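Local atomic coordinates of glycosyl hydrolase family 2, TIM barrel domain protein (Parabacteroides merdae ATCC 43184, PDB entry 6DXU), a protein that probably hydrolyses beta-glucuronides, releasing glucuronic acid, as a glycoside hydrolase family 2 beta-glucuronidase of a human gut bacterium. Residues Asn35-Leu40 / Leu164-Asp169; Gln66-Pro71 / Gly91-Leu96; Gly517-Arg522 / Ser566-Leu571; His643-Arg648 / Ala794-Ala799. All blocks are in the same frame, centred on the assembly; numbering follows the deposited sequence.

Contact 1. Residues Asn35-Leu40 / Leu164-Asp169; sequences NNWEYL and LSIRCD
Trp37 sets its CG beside the backbone N and anti to the carbonyl carbon (chi1 -73°), and this choice carries the far end of the indole to Leu164 and Ile166, two strands away. Leu164 answers with CG anti to its own backbone N (chi1 172°), and one branch, CD2, comes within 3.7 Å of Trp37 CH2. The same CH2 lies 3.9 Å from Ile166 CD1, the tip of a side chain two residues further along strand 162-169. Both methyls approach the ring at a slant. Between the partners runs strand 90-97, so in this antiparallel sheet of the family 2 sugar-binding domain, a jelly-roll type of beta-sandwich, the indole spans a whole intervening strand and packs on Tyr93 and Thr95 on the way. Its NE1 makes a weak hydrogen bond to Leu33 O. Leu164 and Ile166 also pack against Val121 and Thr119 of the next strand. Further along strand 162-169, Arg167 NH1 forms a salt bridge with Asp169 OD2 at 3.3 Å; the carboxylate oxygen lies 28° out of the guanidinium plane, and a second salt bridge joins Arg167 NH2 to Asp43 OD2.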
loop_
_atom_site.group_PDB
_atom_site.type_symbol
_atom_site.label_atom_id
_atom_site.label_comp_id
_atom_site.label_asym_id
_atom_site.label_seq_id
_atom_site.Cartn_x
_atom_site.Cartn_y
_atom_site.Cartn_z
ATOM N N ASN D 35 12.167 24.115 27.431
ATOM C CA ASN D 35 12.846 25.276 26.867
ATOM C C ASN D 35 13.453 24.992 25.490
ATOM O O ASN D 35 13.698 23.848 25.114
ATOM C CB ASN D 35 13.940 25.744 27.820
ATOM C CG ASN D 35 13.377 26.232 29.133
ATOM O OD1 ASN D 35 12.480 27.072 29.151
ATOM N ND2 ASN D 35 13.884 25.703 30.233
ATOM N N ASN D 36 13.695 26.070 24.732
ATOM C CA ASN D 36 14.471 26.002 23.481
ATOM C C ASN D 36 13.737 25.221 22.394
ATOM O O ASN D 36 14.339 24.426 21.666
ATOM C CB ASN D 36 15.864 25.415 23.731
ATOM C CG ASN D 36 16.633 26.228 24.763
ATOM O OD1 ASN D 36 16.662 27.458 24.695
ATOM N ND2 ASN D 36 17.204 25.556 25.749
ATOM N N TRP D 37 12.432 25.448 22.288
ATOM C CA TRP D 37 11.620 24.899 21.212
ATOM C C TRP D 37 11.211 26.000 20.244
ATOM O O TRP D 37 11.099 27.167 20.624
ATOM C CB TRP D 37 10.365 24.219 21.762
ATOM C CG TRP D 37 10.640 22.897 22.431
ATOM C CD1 TRP D 37 10.942 22.690 23.743
ATOM C CD2 TRP D 37 10.586 21.602 21.819
ATOM N NE1 TRP D 37 11.108 21.348 23.985
ATOM C CE2 TRP D 37 10.886 20.654 22.822
ATOM C CE3 TRP D 37 10.330 21.153 20.519
ATOM C CZ2 TRP D 37 10.925 19.281 22.569
ATOM C CZ3 TRP D 37 10.372 19.784 20.263
ATOM C CH2 TRP D 37 10.666 18.866 21.280
ATOM N N GLU D 38 10.972 25.611 18.996
ATOM C CA GLU D 38 10.343 26.484 18.017
ATOM C C GLU D 38 9.129 25.797 17.416
ATOM O O GLU D 38 9.101 24.572 17.253
ATOM C CB GLU D 38 11.316 26.866 16.926
ATOM C CG GLU D 38 12.490 27.681 17.434
ATOM C CD GLU D 38 13.537 27.867 16.358
ATOM O OE1 GLU D 38 13.558 28.946 15.734
ATOM O OE2 GLU D 38 14.318 26.918 16.113
ATOM N N TYR D 39 8.142 26.607 17.044
ATOM C CA TYR D 39 6.850 26.124 16.583
ATOM C C TYR D 39 6.545 26.723 15.217
ATOM O O TYR D 39 6.751 27.924 15.003
ATOM C CB TYR D 39 5.750 26.517 17.572
ATOM C CG TYR D 39 4.345 26.468 17.008
ATOM C CD1 TYR D 39 3.794 25.272 16.592
ATOM C CD2 TYR D 39 3.561 27.611 16.923
ATOM C CE1 TYR D 39 2.511 25.215 16.076
ATOM C CE2 TYR D 39 2.270 27.561 16.421
ATOM C CZ TYR D 39 1.755 26.349 15.999
ATOM O OH TYR D 39 0.481 26.256 15.484
ATOM N N LEU D 40 6.037 25.894 14.304
ATOM C CA LEU D 40 5.581 26.359 12.997
ATOM C C LEU D 40 4.133 25.920 12.801
ATOM O O LEU D 40 3.838 24.720 12.796
ATOM C CB LEU D 40 6.451 25.810 11.866
ATOM C CG LEU D 40 5.987 26.250 10.471
ATOM C CD1 LEU D 40 6.292 27.749 10.283
ATOM C CD2 LEU D 40 6.675 25.454 9.398
ATOM N N LEU D 164 15.451 16.990 17.125
ATOM C CA LEU D 164 14.185 16.323 17.363
ATOM C C LEU D 164 13.125 17.195 16.719
ATOM O O LEU D 164 13.034 18.386 17.032
ATOM C CB LEU D 164 13.933 16.171 18.872
ATOM C CG LEU D 164 12.559 15.650 19.288
ATOM C CD1 LEU D 164 12.323 14.258 18.743
ATOM C CD2 LEU D 164 12.406 15.661 20.824
ATOM N N SER D 165 12.345 16.619 15.810
ATOM C CA SER D 165 11.293 17.349 15.123
ATOM C C SER D 165 10.018 16.551 15.305
ATOM O O SER D 165 10.020 15.328 15.130
ATOM C CB SER D 165 11.609 17.528 13.619
ATOM O OG SER D 165 12.937 18.020 13.451
ATOM N N ILE D 166 8.934 17.236 15.658
ATOM C CA ILE D 166 7.680 16.576 15.994
ATOM C C ILE D 166 6.577 17.276 15.219
ATOM O O ILE D 166 6.465 18.503 15.261
ATOM C CB ILE D 166 7.395 16.622 17.508
ATOM C CG1 ILE D 166 8.484 15.856 18.278
ATOM C CG2 ILE D 166 6.007 16.046 17.785
ATOM C CD1 ILE D 166 8.462 16.052 19.836
ATOM N N ARG D 167 5.786 16.501 14.495
ATOM C CA ARG D 167 4.630 17.018 13.786
ATOM C C ARG D 167 3.392 16.641 14.583
ATOM O O ARG D 167 3.212 15.470 14.923
ATOM C CB ARG D 167 4.573 16.430 12.367
ATOM C CG ARG D 167 3.404 16.927 11.496
ATOM C CD ARG D 167 3.366 16.081 10.198
ATOM N NE ARG D 167 2.479 16.604 9.157
ATOM C CZ ARG D 167 1.202 16.254 9.004
ATOM N NH1 ARG D 167 0.630 15.414 9.856
ATOM N NH2 ARG D 167 0.491 16.746 7.990
ATOM N N CYS D 168 2.562 17.630 14.912
ATOM C CA CYS D 168 1.268 17.378 15.528
ATOM C C CYS D 168 0.183 17.846 14.574
ATOM O O CYS D 168 0.355 18.831 13.856
ATOM C CB CYS D 168 1.101 18.100 16.893
ATOM S SG CYS D 168 2.161 17.451 18.188
ATOM N N ASP D 169 -0.948 17.148 14.581
ATOM C CA ASP D 169 -1.978 17.393 13.581
ATOM C C ASP D 169 -3.334 17.240 14.250
ATOM O O ASP D 169 -3.675 16.153 14.727
ATOM C CB ASP D 169 -1.795 16.406 12.407
ATOM C CG ASP D 169 -2.702 16.699 11.214
ATOM O OD1 ASP D 169 -3.532 17.612 11.274
ATOM O OD2 ASP D 169 -2.568 15.995 10.184
#

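Contact 2. Residues Gln66-Pro71 / Gly91-Leu96; sequences QPVTLP and GWYKTL
The phenol ring of Tyr93 is the flat group on which Val68 and Leu70 converge, and the two methyls reach it in different ways. Val68 CG2 stands at the ring edge, near its plane, a loose 4.5 Å from Tyr93 CD1. Leu70 CD2 comes in obliquely and straddles one bond of the ring, 4.1 Å from Tyr93 CE1 and as far from CD1. Both aliphatic groups thus meet the CD1-CE1 side of the ring, Val68 near its plane and Leu70 at a slant. The torsions make this possible: the CB of Tyr93 does not aim at the segment 66-71, but with CG anti to the carbonyl carbon (chi1 -61°) the ring swings across to it. Leu70 uses the same setting of its first torsion, and from a CB already directed at Tyr93 it delivers its CD2 branch. The contact is purely apolar, yet the ring is also fixed at its far end, where Tyr93 OH is hydrogen-bonded to His72 ND1 and to Leu190 N. The peptide bond between Leu70 and Pro71 is cis. In the sheet, strand 37-41 lies between 66-68, an outermost strand, and 90-97; this explains the 9.0 Å between the CA atoms of Val68 and Tyr93, and Tyr39 and Trp37 of that middle strand pack against the same phenol.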
loop_
_atom_site.group_PDB
_atom_site.type_symbol
_atom_site.label_atom_id
_atom_site.label_comp_id
_atom_site.label_asym_id
_atom_site.label_seq_id
_atom_site.Cartn_x
_atom_site.Cartn_y
_atom_site.Cartn_z
ATOM N N GLN D 66 8.335 30.243 15.431
ATOM C CA GLN D 66 8.109 31.041 16.639
ATOM C C GLN D 66 8.739 30.376 17.837
ATOM O O GLN D 66 8.393 29.202 18.143
ATOM C CB GLN D 66 6.616 31.227 16.869
ATOM C CG GLN D 66 6.240 31.677 18.252
ATOM C CD GLN D 66 4.760 31.950 18.345
ATOM O OE1 GLN D 66 3.974 31.351 17.608
ATOM N NE2 GLN D 66 4.356 32.691 19.381
ATOM N N PRO D 67 9.609 31.017 18.576
ATOM C CA PRO D 67 10.126 30.403 19.797
ATOM C C PRO D 67 8.997 30.205 20.803
ATOM O O PRO D 67 8.176 31.101 20.996
ATOM C CB PRO D 67 11.164 31.383 20.312
ATOM C CG PRO D 67 10.888 32.649 19.550
ATOM C CD PRO D 67 10.243 32.322 18.280
ATOM N N VAL D 68 8.944 29.013 21.411
ATOM C CA VAL D 68 7.913 28.683 22.393
ATOM C C VAL D 68 8.539 27.925 23.560
ATOM O O VAL D 68 9.616 27.337 23.450
ATOM C CB VAL D 68 6.759 27.848 21.776
ATOM C CG1 VAL D 68 6.034 28.640 20.702
ATOM C CG2 VAL D 68 7.260 26.504 21.227
ATOM N N THR D 69 7.849 27.968 24.697
ATOM C CA THR D 69 8.138 27.140 25.861
ATOM C C THR D 69 7.038 26.094 25.961
ATOM O O THR D 69 5.858 26.441 25.906
ATOM C CB THR D 69 8.178 27.993 27.146
ATOM O OG1 THR D 69 9.196 28.991 27.019
ATOM C CG2 THR D 69 8.481 27.138 28.372
ATOM N N LEU D 70 7.419 24.804 26.142
ATOM C CA LEU D 70 6.379 23.788 26.266
ATOM C C LEU D 70 5.906 23.706 27.713
ATOM O O LEU D 70 6.643 24.062 28.637
ATOM C CB LEU D 70 6.907 22.416 25.808
ATOM C CG LEU D 70 7.381 22.246 24.366
ATOM C CD1 LEU D 70 7.666 20.751 24.087
ATOM C CD2 LEU D 70 6.352 22.797 23.408
ATOM N N PRO D 71 4.663 23.256 27.957
ATOM C CA PRO D 71 3.661 22.796 26.991
ATOM C C PRO D 71 3.077 23.938 26.162
ATOM O O PRO D 71 3.093 25.097 26.576
ATOM C CB PRO D 71 2.595 22.148 27.868
ATOM C CG PRO D 71 2.691 22.882 29.164
ATOM C CD PRO D 71 4.165 23.198 29.342
ATOM N N GLY D 91 1.054 21.098 12.473
ATOM C CA GLY D 91 2.033 22.060 12.940
ATOM C C GLY D 91 3.249 21.302 13.401
ATOM O O GLY D 91 3.173 20.110 13.715
ATOM N N TRP D 92 4.378 21.993 13.432
ATOM C CA TRP D 92 5.645 21.343 13.723
ATOM C C TRP D 92 6.331 21.979 14.925
ATOM O O TRP D 92 6.209 23.179 15.161
ATOM C CB TRP D 92 6.567 21.426 12.532
ATOM C CG TRP D 92 6.247 20.448 11.429
ATOM C CD1 TRP D 92 5.289 20.580 10.456
ATOM C CD2 TRP D 92 6.909 19.205 11.180
ATOM N NE1 TRP D 92 5.321 19.488 9.605
ATOM C CE2 TRP D 92 6.317 18.636 10.023
ATOM C CE3 TRP D 92 7.963 18.523 11.809
ATOM C CZ2 TRP D 92 6.728 17.419 9.503
ATOM C CZ3 TRP D 92 8.373 17.308 11.278
ATOM C CH2 TRP D 92 7.754 16.769 10.142
ATOM N N TYR D 93 7.095 21.161 15.657
ATOM C CA TYR D 93 7.973 21.637 16.719
ATOM C C TYR D 93 9.379 21.134 16.438
ATOM O O TYR D 93 9.552 20.021 15.956
ATOM C CB TYR D 93 7.535 21.113 18.108
ATOM C CG TYR D 93 6.154 21.539 18.538
ATOM C CD1 TYR D 93 5.969 22.687 19.293
ATOM C CD2 TYR D 93 5.039 20.776 18.210
ATOM C CE1 TYR D 93 4.698 23.086 19.702
ATOM C CE2 TYR D 93 3.769 21.154 18.611
ATOM C CZ TYR D 93 3.607 22.310 19.367
ATOM O OH TYR D 93 2.356 22.706 19.780
ATOM N N LYS D 94 10.390 21.924 16.771
ATOM C CA LYS D 94 11.750 21.412 16.665
ATOM C C LYS D 94 12.588 21.919 17.826
ATOM O O LYS D 94 12.387 23.030 18.320
ATOM C CB LYS D 94 12.426 21.799 15.338
ATOM C CG LYS D 94 12.667 23.284 15.157
ATOM C CD LYS D 94 13.226 23.587 13.752
ATOM C CE LYS D 94 13.501 25.082 13.613
ATOM N NZ LYS D 94 14.048 25.436 12.265
ATOM N N THR D 95 13.543 21.085 18.241
ATOM C CA THR D 95 14.525 21.450 19.255
ATOM C C THR D 95 15.825 20.732 18.910
ATOM O O THR D 95 15.859 19.830 18.066
ATOM C CB THR D 95 14.044 21.095 20.675
ATOM O OG1 THR D 95 14.854 21.762 21.659
ATOM C CG2 THR D 95 14.103 19.585 20.925
ATOM N N LEU D 96 16.900 21.146 19.557
ATOM C CA LEU D 96 18.163 20.426 19.491
ATOM C C LEU D 96 18.357 19.816 20.875
ATOM O O LEU D 96 18.592 20.541 21.849
ATOM C CB LEU D 96 19.301 21.374 19.115
ATOM C CG LEU D 96 19.167 22.076 17.757
ATOM C CD1 LEU D 96 20.298 23.067 17.517
ATOM C CD2 LEU D 96 19.089 21.056 16.627
#

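Contact 3. Residues Gly517-Arg522 / Ser566-Leu571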
loop_
_atom_site.group_PDB
_atom_site.type_symbol
_atom_site.label_atom_id
_atom_site.label_comp_id
_atom_site.label_asym_id
_atom_site.label_seq_id
_atom_site.Cartn_x
_atom_site.Cartn_y
_atom_site.Cartn_z
ATOM N N GLY D 517 -26.128 25.909 34.438
ATOM C CA GLY D 517 -26.563 26.968 33.539
ATOM C C GLY D 517 -25.436 27.952 33.307
ATOM O O GLY D 517 -24.498 28.045 34.100
ATOM N N ASP D 518 -25.523 28.671 32.192
ATOM C CA ASP D 518 -24.487 29.647 31.849
ATOM C C ASP D 518 -24.651 30.923 32.656
ATOM O O ASP D 518 -25.771 31.406 32.854
ATOM C CB ASP D 518 -24.538 30.033 30.380
ATOM C CG ASP D 518 -24.054 28.939 29.470
ATOM O OD1 ASP D 518 -24.869 28.047 29.172
ATOM O OD2 ASP D 518 -22.872 28.980 29.053
ATOM N N SER D 519 -23.523 31.503 33.069
ATOM C CA SER D 519 -23.536 32.845 33.640
ATOM C C SER D 519 -22.347 33.632 33.112
ATOM O O SER D 519 -21.197 33.188 33.209
ATOM C CB SER D 519 -23.553 32.813 35.175
ATOM O OG SER D 519 -22.389 32.243 35.753
ATOM N N HIS D 520 -22.652 34.768 32.501
ATOM C CA HIS D 520 -21.668 35.756 32.072
ATOM C C HIS D 520 -21.117 36.424 33.317
ATOM O O HIS D 520 -21.821 37.210 33.961
ATOM C CB HIS D 520 -22.372 36.744 31.142
ATOM C CG HIS D 520 -21.463 37.668 30.384
ATOM N ND1 HIS D 520 -20.258 37.271 29.843
ATOM C CD2 HIS D 520 -21.627 38.964 30.018
ATOM C CE1 HIS D 520 -19.707 38.288 29.205
ATOM N NE2 HIS D 520 -20.512 39.332 29.307
ATOM N N ALA D 521 -19.888 36.066 33.695
ATOM C CA ALA D 521 -19.339 36.500 34.973
ATOM C C ALA D 521 -19.375 38.016 35.075
ATOM O O ALA D 521 -18.986 38.715 34.136
ATOM C CB ALA D 521 -17.903 36.009 35.153
ATOM N N ARG D 522 -19.856 38.513 36.214
ATOM C CA ARG D 522 -20.011 39.917 36.585
ATOM C C ARG D 522 -21.332 40.473 36.076
ATOM O O ARG D 522 -21.605 41.659 36.301
ATOM C CB ARG D 522 -18.858 40.818 36.100
ATOM C CG ARG D 522 -17.497 40.372 36.621
ATOM C CD ARG D 522 -16.322 41.170 36.044
ATOM N NE ARG D 522 -15.093 40.778 36.736
ATOM C CZ ARG D 522 -14.698 41.304 37.900
ATOM N NH1 ARG D 522 -15.413 42.255 38.494
ATOM N NH2 ARG D 522 -13.585 40.876 38.478
ATOM N N SER D 566 -27.143 35.843 38.680
ATOM C CA SER D 566 -28.233 35.831 39.651
ATOM C C SER D 566 -29.153 34.638 39.440
ATOM O O SER D 566 -29.630 34.036 40.410
ATOM C CB SER D 566 -29.014 37.146 39.563
ATOM O OG SER D 566 -28.115 38.256 39.538
ATOM N N TYR D 567 -29.409 34.280 38.183
ATOM C CA TYR D 567 -30.252 33.124 37.899
ATOM C C TYR D 567 -29.552 31.820 38.275
ATOM O O TYR D 567 -30.146 30.956 38.932
ATOM C CB TYR D 567 -30.649 33.110 36.425
ATOM C CG TYR D 567 -31.476 31.899 36.050
ATOM C CD1 TYR D 567 -32.806 31.802 36.436
ATOM C CD2 TYR D 567 -30.919 30.839 35.338
ATOM C CE1 TYR D 567 -33.571 30.694 36.109
ATOM C CE2 TYR D 567 -31.677 29.717 35.008
ATOM C CZ TYR D 567 -33.005 29.653 35.406
ATOM O OH TYR D 567 -33.776 28.552 35.099
ATOM N N VAL D 568 -28.287 31.650 37.871
ATOM C CA VAL D 568 -27.658 30.350 38.094
ATOM C C VAL D 568 -27.403 30.123 39.580
ATOM O O VAL D 568 -27.426 28.979 40.051
ATOM C CB VAL D 568 -26.376 30.172 37.250
ATOM C CG1 VAL D 568 -25.197 30.873 37.875
ATOM C CG2 VAL D 568 -26.077 28.677 37.076
ATOM N N VAL D 569 -27.178 31.188 40.347
ATOM C CA VAL D 569 -27.029 31.030 41.786
ATOM C C VAL D 569 -28.303 30.446 42.381
ATOM O O VAL D 569 -28.256 29.560 43.242
ATOM C CB VAL D 569 -26.650 32.379 42.427
ATOM C CG1 VAL D 569 -27.006 32.399 43.908
ATOM C CG2 VAL D 569 -25.155 32.629 42.243
ATOM N N ARG D 570 -29.458 30.912 41.909
ATOM C CA ARG D 570 -30.717 30.381 42.419
ATOM C C ARG D 570 -30.958 28.962 41.926
ATOM O O ARG D 570 -31.536 28.140 42.648
ATOM C CB ARG D 570 -31.872 31.299 42.024
ATOM C CG ARG D 570 -31.811 32.642 42.758
ATOM C CD ARG D 570 -32.909 33.599 42.330
ATOM N NE ARG D 570 -32.854 34.819 43.141
ATOM C CZ ARG D 570 -33.696 35.109 44.131
ATOM N NH1 ARG D 570 -34.686 34.279 44.444
ATOM N NH2 ARG D 570 -33.550 36.242 44.804
ATOM N N LEU D 571 -30.547 28.668 40.690
ATOM C CA LEU D 571 -30.693 27.315 40.161
ATOM C C LEU D 571 -29.838 26.316 40.934
ATOM O O LEU D 571 -30.290 25.207 41.245
ATOM C CB LEU D 571 -30.326 27.295 38.672
ATOM C CG LEU D 571 -30.400 25.955 37.912
ATOM C CD1 LEU D 571 -30.770 26.197 36.457
ATOM C CD2 LEU D 571 -29.082 25.151 37.988
#
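Val568 meets Gly517 and Ser519 from a helical turn whose bond Leu571 N to Tyr567 O, 2.9 Å, is the shorter of the two backbone bonds within the segments. The setting is the TIM barrel domain: strand 512-513, helix 565-579 and the parallel neighbouring strand 587-589 form a beta-alpha-beta crossover, and residues 517-522 belong to the long loop that follows the first strand. Across the contact no hydrogen bond is made; loop and helix meet by packing alone, through the two methyls of one valine. Because Gly517 has no side chain, its CA comes to 5.8 Å from the CA of Val568. Val568 CG2, anti to the backbone N, rests 3.4 Å from Gly517 O. The polar work of the loop is done by other partners: Asp518 OD1 forms a salt bridge with Lys612 NZ, and OD2 takes a hydrogen bond from Gln611 N. A bound bicine lies about 10 Å from the Ser519 side chain, and the backbone of His520 is hydrogen-bonded to Trp563, a residue of that pocket. The other methyl, Val568 CG1, sits between its own backbone N and carbonyl carbon (chi1 80°) and touches Ser519 CB at 3.7 Å.

Contact 4. Residues His643-Arg648 / Ala794-Ala799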
loop_
_atom_site.group_PDB
_atom_site.type_symbol
_atom_site.label_atom_id
_atom_site.label_comp_id
_atom_site.label_asym_id
_atom_site.label_seq_id
_atom_site.Cartn_x
_atom_site.Cartn_y
_atom_site.Cartn_z
ATOM N N HIS D 643 -20.316 40.333 45.121
ATOM C CA HIS D 643 -18.964 40.886 45.141
ATOM C C HIS D 643 -18.606 41.578 43.828
ATOM O O HIS D 643 -17.881 42.580 43.843
ATOM C CB HIS D 643 -17.952 39.784 45.448
ATOM C CG HIS D 643 -17.809 39.490 46.906
ATOM N ND1 HIS D 643 -16.620 39.648 47.583
ATOM C CD2 HIS D 643 -18.712 39.074 47.826
ATOM C CE1 HIS D 643 -16.789 39.323 48.853
ATOM N NE2 HIS D 643 -18.050 38.969 49.027
ATOM N N THR D 644 -19.113 41.084 42.690
ATOM C CA THR D 644 -18.839 41.680 41.384
ATOM C C THR D 644 -20.040 42.447 40.848
ATOM O O THR D 644 -20.212 42.567 39.637
ATOM C CB THR D 644 -18.420 40.621 40.354
ATOM O OG1 THR D 644 -19.471 39.651 40.186
ATOM C CG2 THR D 644 -17.138 39.922 40.797
ATOM N N TRP D 645 -20.891 42.955 41.741
ATOM C CA TRP D 645 -22.110 43.672 41.372
ATOM C C TRP D 645 -21.980 45.084 41.926
ATOM O O TRP D 645 -22.401 45.350 43.063
ATOM C CB TRP D 645 -23.340 42.969 41.939
ATOM C CG TRP D 645 -24.640 43.475 41.400
ATOM C CD1 TRP D 645 -24.814 44.384 40.413
ATOM C CD2 TRP D 645 -25.955 43.074 41.822
ATOM N NE1 TRP D 645 -26.160 44.570 40.175
ATOM C CE2 TRP D 645 -26.879 43.778 41.030
ATOM C CE3 TRP D 645 -26.434 42.170 42.779
ATOM C CZ2 TRP D 645 -28.261 43.622 41.168
ATOM C CZ3 TRP D 645 -27.807 42.021 42.922
ATOM C CH2 TRP D 645 -28.704 42.749 42.116
ATOM N N PRO D 646 -21.400 46.020 41.167
ATOM C CA PRO D 646 -21.070 47.331 41.754
ATOM C C PRO D 646 -22.264 48.262 41.934
ATOM O O PRO D 646 -22.279 49.085 42.865
ATOM C CB PRO D 646 -20.061 47.912 40.753
ATOM C CG PRO D 646 -20.386 47.263 39.464
ATOM C CD PRO D 646 -20.816 45.853 39.823
ATOM N N VAL D 647 -23.274 48.146 41.075
ATOM C CA VAL D 647 -24.405 49.069 41.080
ATOM C C VAL D 647 -25.711 48.280 41.056
ATOM O O VAL D 647 -26.036 47.635 40.048
ATOM C CB VAL D 647 -24.359 50.060 39.908
ATOM C CG1 VAL D 647 -25.377 51.169 40.150
ATOM C CG2 VAL D 647 -22.959 50.652 39.749
ATOM N N ARG D 648 -26.460 48.342 42.155
ATOM C CA ARG D 648 -27.835 47.862 42.205
ATOM C C ARG D 648 -28.806 48.975 41.802
ATOM O O ARG D 648 -28.422 50.138 41.627
ATOM C CB ARG D 648 -28.159 47.343 43.599
ATOM C CG ARG D 648 -27.411 46.070 43.958
ATOM C CD ARG D 648 -28.024 45.412 45.203
ATOM N NE ARG D 648 -29.283 44.762 44.863
ATOM C CZ ARG D 648 -29.889 43.849 45.618
ATOM N NH1 ARG D 648 -29.349 43.476 46.769
ATOM N NH2 ARG D 648 -31.028 43.303 45.203
ATOM N N ALA D 794 -21.797 43.482 27.205
ATOM C CA ALA D 794 -21.699 44.237 28.445
ATOM C C ALA D 794 -22.297 43.443 29.603
ATOM O O ALA D 794 -23.205 42.627 29.423
ATOM C CB ALA D 794 -22.421 45.583 28.310
ATOM N N TYR D 795 -21.772 43.678 30.794
ATOM C CA TYR D 795 -22.372 43.171 32.024
ATOM C C TYR D 795 -22.893 44.374 32.804
ATOM O O TYR D 795 -22.106 45.175 33.316
ATOM C CB TYR D 795 -21.393 42.332 32.842
ATOM C CG TYR D 795 -19.934 42.713 32.725
ATOM C CD1 TYR D 795 -19.137 42.259 31.654
ATOM C CD2 TYR D 795 -19.343 43.490 33.692
ATOM C CE1 TYR D 795 -17.780 42.612 31.577
ATOM C CE2 TYR D 795 -18.026 43.837 33.622
ATOM C CZ TYR D 795 -17.247 43.404 32.568
ATOM O OH TYR D 795 -15.920 43.756 32.505
ATOM N N ASN D 796 -24.219 44.506 32.852
ATOM C CA ASN D 796 -24.889 45.649 33.476
ATOM C C ASN D 796 -24.364 46.974 32.920
ATOM O O ASN D 796 -24.081 47.932 33.652
ATOM C CB ASN D 796 -24.768 45.575 34.994
ATOM C CG ASN D 796 -25.405 44.309 35.546
ATOM O OD1 ASN D 796 -24.730 43.457 36.111
ATOM N ND2 ASN D 796 -26.712 44.176 35.355
ATOM N N GLY D 797 -24.263 47.016 31.599
ATOM C CA GLY D 797 -23.849 48.206 30.888
ATOM C C GLY D 797 -22.374 48.524 30.947
ATOM O O GLY D 797 -21.972 49.586 30.456
ATOM N N ARG D 798 -21.550 47.654 31.525
ATOM C CA ARG D 798 -20.130 47.950 31.643
ATOM C C ARG D 798 -19.289 46.843 31.008
ATOM O O ARG D 798 -19.746 45.715 30.806
ATOM C CB ARG D 798 -19.741 48.201 33.095
ATOM C CG ARG D 798 -19.107 47.079 33.803
ATOM C CD ARG D 798 -18.843 47.523 35.244
ATOM N NE ARG D 798 -18.586 46.375 36.109
ATOM C CZ ARG D 798 -19.538 45.545 36.518
ATOM N NH1 ARG D 798 -20.806 45.743 36.132
ATOM N NH2 ARG D 798 -19.224 44.516 37.298
ATOM N N ALA D 799 -18.063 47.203 30.635
ATOM C CA ALA D 799 -17.092 46.227 30.164
ATOM C C ALA D 799 -15.710 46.702 30.575
ATOM O O ALA D 799 -15.411 47.897 30.499
ATOM C CB ALA D 799 -17.163 46.035 28.642
#
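Arg798, Pro646 and Asn796 supply most of the buried surface, and the guanidinium of Arg798 is the group round which the rest is arranged. It is held like a plate between two side chains: Pro646 CG lies 3.5 Å above its plane over the centre of one face, while Tyr795 CD2 occupies the opposite face at the same height. The tyrosine meets this plate with its edge, so the two flat groups stand T-shaped rather than stacked. Pro646 and Arg798 reach toward each other head-on, the arginine chain being extended from CG to NE so that its planar end reaches the proline ring, where Pro646 CD approaches NH2 to 3.3 Å. A polar link supplements this packing at the guanidinium edge: Arg798 NH2 gives a weak, bent hydrogen bond to Thr644 O at 3.2 Å, with an N-H...O angle of 133°. Asn796 adds a looser touch, its OD1 4.4 Å from Trp645 CD1; its ND2 is hydrogen-bonded to His524 O and Leu763 O, which tie this side chain to two other loops. Trp645 in turn carries Arg648 CG over the centre of its ring. Each segment runs from a loop or turn into the start of a strand, 647-649 or 798-804. Arg798 N to Tyr795 O (3.1 Å) closes a type I' turn with Asn796 and Gly797 at its corners, both at positive phi, and the reverse bond, Tyr795 N to Arg798 O (2.9 Å), completes the pair: the turn typical of two-residue beta hairpins, here linking strands 791-793 and 798-804 of different sheets.

From the N terminus, the chain closes its first long loop at contact 1, which brings 164-169 back to 35-40. Contact 2 (66-71 with 91-96) opens and closes within that loop, and the two interlock in one sheet of the sugar-binding domain: Trp37 CE2 packs on Leu70 CD1, and Asn36 O probably bonds Thr95 OG1. Contacts 3 and 4 follow in series, closing the loop from 522 to 566 and the much longer one from 648 to 794, neither enclosing the other. Contact 3 joins loop and helix of the TIM barrel region, across the chain's centre from the first pair. Contact 4 links 643-648 to the C-terminal domain and touches contact 3 through Arg522, which packs on Thr644 and Tyr795.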